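Local structure of alpha-1,2-mannosyltransferase (Ktr4), putative (7BOP) at residues A[55-60]-A[98-103]. The protein is a putative fungal mannosyltransferase of the glycolipid 2-alpha-mannosyltransferase family, with a glycosyltransferase fold of the GT-A type. Numbering follows the deposited sequence.
Sequences NDYAPN and FNYPWI. With NA (sodium ion), chain I.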
ATOM      1  N   ASN A  55     -20.930 -16.350  12.457  1.00 34.27           N
ATOM      2  CA  ASN A  55     -21.550 -15.044  12.238  1.00 33.85           C
ATOM      3  C   ASN A  55     -22.332 -15.041  10.947  1.00 33.18           C
ATOM      4  O   ASN A  55     -22.111 -15.883  10.071  1.00 33.93           O
ATOM      5  CB  ASN A  55     -20.490 -13.943  12.166  1.00 33.54           C
ATOM      6  CG  ASN A  55     -19.949 -13.581  13.528  1.00 33.96           C
ATOM      7  OD1 ASN A  55     -20.607 -12.878  14.286  1.00 34.22           O
ATOM      8  ND2 ASN A  55     -18.756 -14.075  13.854  1.00 34.65           N
ATOM      9  N   ASP A  56     -23.223 -14.063  10.837  1.00 31.86           N
ATOM     10  CA  ASP A  56     -23.942 -13.801   9.606  1.00 32.57           C
ATOM     11  C   ASP A  56     -23.076 -12.946   8.673  1.00 32.18           C
ATOM     12  O   ASP A  56     -23.026 -11.739   8.814  1.00 33.40           O
ATOM     13  CB  ASP A  56     -25.255 -13.072   9.928  1.00 31.49           C
ATOM     14  CG  ASP A  56     -26.059 -12.729   8.697  1.00 31.51           C
ATOM     15  OD1 ASP A  56     -25.703 -13.169   7.575  1.00 32.39           O
ATOM     16  OD2 ASP A  56     -27.072 -12.009   8.870  1.00 31.76           O
ATOM     17  N   TYR A  57     -22.412 -13.587   7.720  1.00 33.19           N
ATOM     18  CA  TYR A  57     -21.677 -12.899   6.664  1.00 33.66           C
ATOM     19  C   TYR A  57     -22.298 -13.180   5.292  1.00 34.94           C
ATOM     20  O   TYR A  57     -21.626 -13.070   4.267  1.00 36.08           O
ATOM     21  CB  TYR A  57     -20.191 -13.293   6.697  1.00 32.64           C
ATOM     22  CG  TYR A  57     -19.369 -12.537   7.730  1.00 31.45           C
ATOM     23  CD1 TYR A  57     -18.947 -11.229   7.495  1.00 32.24           C
ATOM     24  CD2 TYR A  57     -18.979 -13.142   8.916  1.00 32.02           C
ATOM     25  CE1 TYR A  57     -18.178 -10.536   8.436  1.00 31.92           C
ATOM     26  CE2 TYR A  57     -18.207 -12.469   9.862  1.00 32.52           C
ATOM     27  CZ  TYR A  57     -17.803 -11.170   9.614  1.00 32.46           C
ATOM     28  OH  TYR A  57     -17.040 -10.516  10.549  1.00 32.12           O
ATOM     29  N   ALA A  58     -23.595 -13.498   5.258  1.00 35.52           N
ATOM     30  CA  ALA A  58     -24.289 -13.717   3.988  1.00 36.93           C
ATOM     31  C   ALA A  58     -24.203 -12.454   3.118  1.00 35.96           C
ATOM     32  O   ALA A  58     -24.330 -11.338   3.630  1.00 34.56           O
ATOM     33  CB  ALA A  58     -25.750 -14.116   4.219  1.00 37.72           C
ATOM     34  N   PRO A  59     -23.981 -12.629   1.805  1.00 37.35           N
ATOM     35  CA  PRO A  59     -23.716 -11.477   0.932  1.00 40.42           C
ATOM     36  C   PRO A  59     -24.857 -10.458   0.846  1.00 42.14           C
ATOM     37  O   PRO A  59     -24.593  -9.267   0.676  1.00 42.43           O
ATOM     38  CB  PRO A  59     -23.446 -12.112  -0.436  1.00 39.77           C
ATOM     39  CG  PRO A  59     -24.007 -13.480  -0.359  1.00 39.54           C
ATOM     40  CD  PRO A  59     -23.973 -13.902   1.069  1.00 37.74           C
ATOM     41  N   ASN A  60     -26.100 -10.910   0.975  1.00 43.77           N
ATOM     42  CA  ASN A  60     -27.250 -10.004   0.877  1.00 47.51           C
ATOM     43  C   ASN A  60     -28.010  -9.797   2.196  1.00 46.27           C
ATOM     44  O   ASN A  60     -29.069  -9.178   2.195  1.00 47.82           O
ATOM     45  CB  ASN A  60     -28.169 -10.494  -0.246  1.00 49.40           C
ATOM     46  CG  ASN A  60     -27.460 -10.510  -1.590  1.00 51.22           C
ATOM     47  OD1 ASN A  60     -26.875  -9.509  -1.997  1.00 53.11           O
ATOM     48  ND2 ASN A  60     -27.478 -11.647  -2.267  1.00 54.49           N
ATOM     49  N   PHE A  98     -16.574 -13.797   3.771  1.00 34.90           N
ATOM     50  CA  PHE A  98     -16.945 -12.560   4.459  1.00 33.94           C
ATOM     51  C   PHE A  98     -17.803 -11.619   3.616  1.00 33.80           C
ATOM     52  O   PHE A  98     -18.590 -10.851   4.167  1.00 34.43           O
ATOM     53  CB  PHE A  98     -15.673 -11.889   5.001  1.00 32.11           C
ATOM     54  CG  PHE A  98     -14.987 -12.714   6.043  1.00 31.49           C
ATOM     55  CD1 PHE A  98     -15.523 -12.814   7.317  1.00 31.70           C
ATOM     56  CD2 PHE A  98     -13.837 -13.440   5.744  1.00 31.73           C
ATOM     57  CE1 PHE A  98     -14.920 -13.587   8.287  1.00 32.20           C
ATOM     58  CE2 PHE A  98     -13.231 -14.220   6.708  1.00 32.01           C
ATOM     59  CZ  PHE A  98     -13.769 -14.294   7.983  1.00 32.82           C
ATOM     60  N   ASN A  99     -17.648 -11.683   2.291  1.00 33.30           N
ATOM     61  CA  ASN A  99     -18.510 -10.978   1.343  1.00 34.42           C
ATOM     62  C   ASN A  99     -18.571  -9.464   1.531  1.00 35.42           C
ATOM     63  O   ASN A  99     -19.650  -8.859   1.503  1.00 31.61           O
ATOM     64  CB  ASN A  99     -19.915 -11.593   1.355  1.00 35.14           C
ATOM     65  CG  ASN A  99     -19.893 -13.043   0.956  1.00 33.75           C
ATOM     66  OD1 ASN A  99     -19.596 -13.366  -0.188  1.00 35.23           O
ATOM     67  ND2 ASN A  99     -20.177 -13.923   1.893  1.00 35.08           N
ATOM     68  N   TYR A 100     -17.402  -8.855   1.733  1.00 32.81           N
ATOM     69  CA  TYR A 100     -17.297  -7.406   1.715  1.00 31.92           C
ATOM     70  C   TYR A 100     -17.435  -6.904   0.266  1.00 30.68           C
ATOM     71  O   TYR A 100     -17.064  -7.610  -0.681  1.00 31.47           O
ATOM     72  CB  TYR A 100     -15.976  -6.947   2.362  1.00 30.91           C
ATOM     73  CG  TYR A 100     -16.041  -6.867   3.857  1.00 30.72           C
ATOM     74  CD1 TYR A 100     -16.472  -5.699   4.482  1.00 31.06           C
ATOM     75  CD2 TYR A 100     -15.693  -7.955   4.662  1.00 31.02           C
ATOM     76  CE1 TYR A 100     -16.542  -5.609   5.858  1.00 31.82           C
ATOM     77  CE2 TYR A 100     -15.768  -7.875   6.043  1.00 32.00           C
ATOM     78  CZ  TYR A 100     -16.186  -6.696   6.635  1.00 31.79           C
ATOM     79  OH  TYR A 100     -16.252  -6.594   7.991  1.00 32.20           O
ATOM     80  N   PRO A 101     -17.989  -5.698   0.082  1.00 31.86           N
ATOM     81  CA  PRO A 101     -18.179  -5.181  -1.276  1.00 33.05           C
ATOM     82  C   PRO A 101     -16.873  -4.770  -1.965  1.00 33.95           C
ATOM     83  O   PRO A 101     -15.891  -4.431  -1.285  1.00 31.57           O
ATOM     84  CB  PRO A 101     -19.045  -3.950  -1.059  1.00 32.30           C
ATOM     85  CG  PRO A 101     -18.677  -3.476   0.301  1.00 32.19           C
ATOM     86  CD  PRO A 101     -18.357  -4.698   1.104  1.00 31.63           C
ATOM     87  N   TRP A 102     -16.888  -4.825  -3.300  1.00 34.11           N
ATOM     88  CA  TRP A 102     -15.816  -4.302  -4.144  1.00 33.89           C
ATOM     89  C   TRP A 102     -16.235  -2.954  -4.716  1.00 36.23           C
ATOM     90  O   TRP A 102     -17.346  -2.822  -5.265  1.00 35.76           O
ATOM     91  CB  TRP A 102     -15.520  -5.231  -5.314  1.00 34.12           C
ATOM     92  CG  TRP A 102     -14.890  -6.529  -4.995  1.00 35.05           C
ATOM     93  CD1 TRP A 102     -15.521  -7.669  -4.574  1.00 34.56           C
ATOM     94  CD2 TRP A 102     -13.502  -6.860  -5.123  1.00 33.96           C
ATOM     95  NE1 TRP A 102     -14.610  -8.679  -4.424  1.00 36.49           N
ATOM     96  CE2 TRP A 102     -13.362  -8.213  -4.753  1.00 35.09           C
ATOM     97  CE3 TRP A 102     -12.363  -6.142  -5.503  1.00 33.82           C
ATOM     98  CZ2 TRP A 102     -12.122  -8.868  -4.751  1.00 36.21           C
ATOM     99  CZ3 TRP A 102     -11.131  -6.790  -5.507  1.00 33.63           C
ATOM    100  CH2 TRP A 102     -11.020  -8.138  -5.130  1.00 34.90           C
ATOM    101  N   ILE A 103     -15.356  -1.955  -4.593  1.00 33.50           N
ATOM    102  CA  ILE A 103     -15.553  -0.652  -5.214  1.00 33.76           C
ATOM    103  C   ILE A 103     -14.386  -0.389  -6.166  1.00 35.97           C
ATOM    104  O   ILE A 103     -13.223  -0.257  -5.738  1.00 34.07           O
ATOM    105  CB  ILE A 103     -15.695   0.475  -4.171  1.00 33.57           C
ATOM    106  CG1 ILE A 103     -16.735   0.099  -3.111  1.00 35.05           C
ATOM    107  CG2 ILE A 103     -16.109   1.776  -4.840  1.00 34.41           C
ATOM    108  CD1 ILE A 103     -16.902   1.101  -1.998  1.00 35.46           C
TER
HETATM  109 NA    NA I 403     -21.782 -17.639   8.732  1.00 36.89          NA
HETATM  110  O   HOH W   1     -22.210 -16.363   6.777  1.00 33.94           O
HETATM  111  O   HOH W   2     -21.927  -7.928   0.039  1.00 47.85           O
HETATM  112  O   HOH W   3     -21.524 -19.703   7.745  1.00 42.76           O
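The amide nitrogen ND2 of Asn-99 donates to the backbone O of Tyr-57 at 2.9 Å, meeting the carbonyl at a C=O...N angle of 158°. The CG of Asn-99 stands beside its own backbone N (chi1 -61°), which lays the side chain alongside the ring of Pro-59, whose CB lies 3.9 Å from Asn-99 CG. Beyond this, one water donates to both Pro-59 O and Asn-99 O and bridges the two backbones. One residue before Asn-99, Phe-98 forms a T-shaped pair with Tyr-57, with planes at 86°: Phe-98 directs its edge at the tyrosine, and its CD1 sits over the centre of that ring, 3.6 Å from Tyr-57 CZ. Helix 80-98 ends at Phe-98, and Asn-99, the first residue past it, takes positive phi and leads toward strand 102-106, part of the parallel portion of the GT-A sheet; the 55-60 loop thus packs on a helix-to-strand connection. The hydroxyls of Tyr-57 and Tyr-100 both hydrogen-bond Asp-206 OD2, fixing the far ends of the two rings. Two residues before Tyr-57, Asn-55 O coordinates a sodium ion at 2.2 Å, as does Ala-52 O. A water ligand of that ion accepts from Tyr-57 N at 2.9 Å.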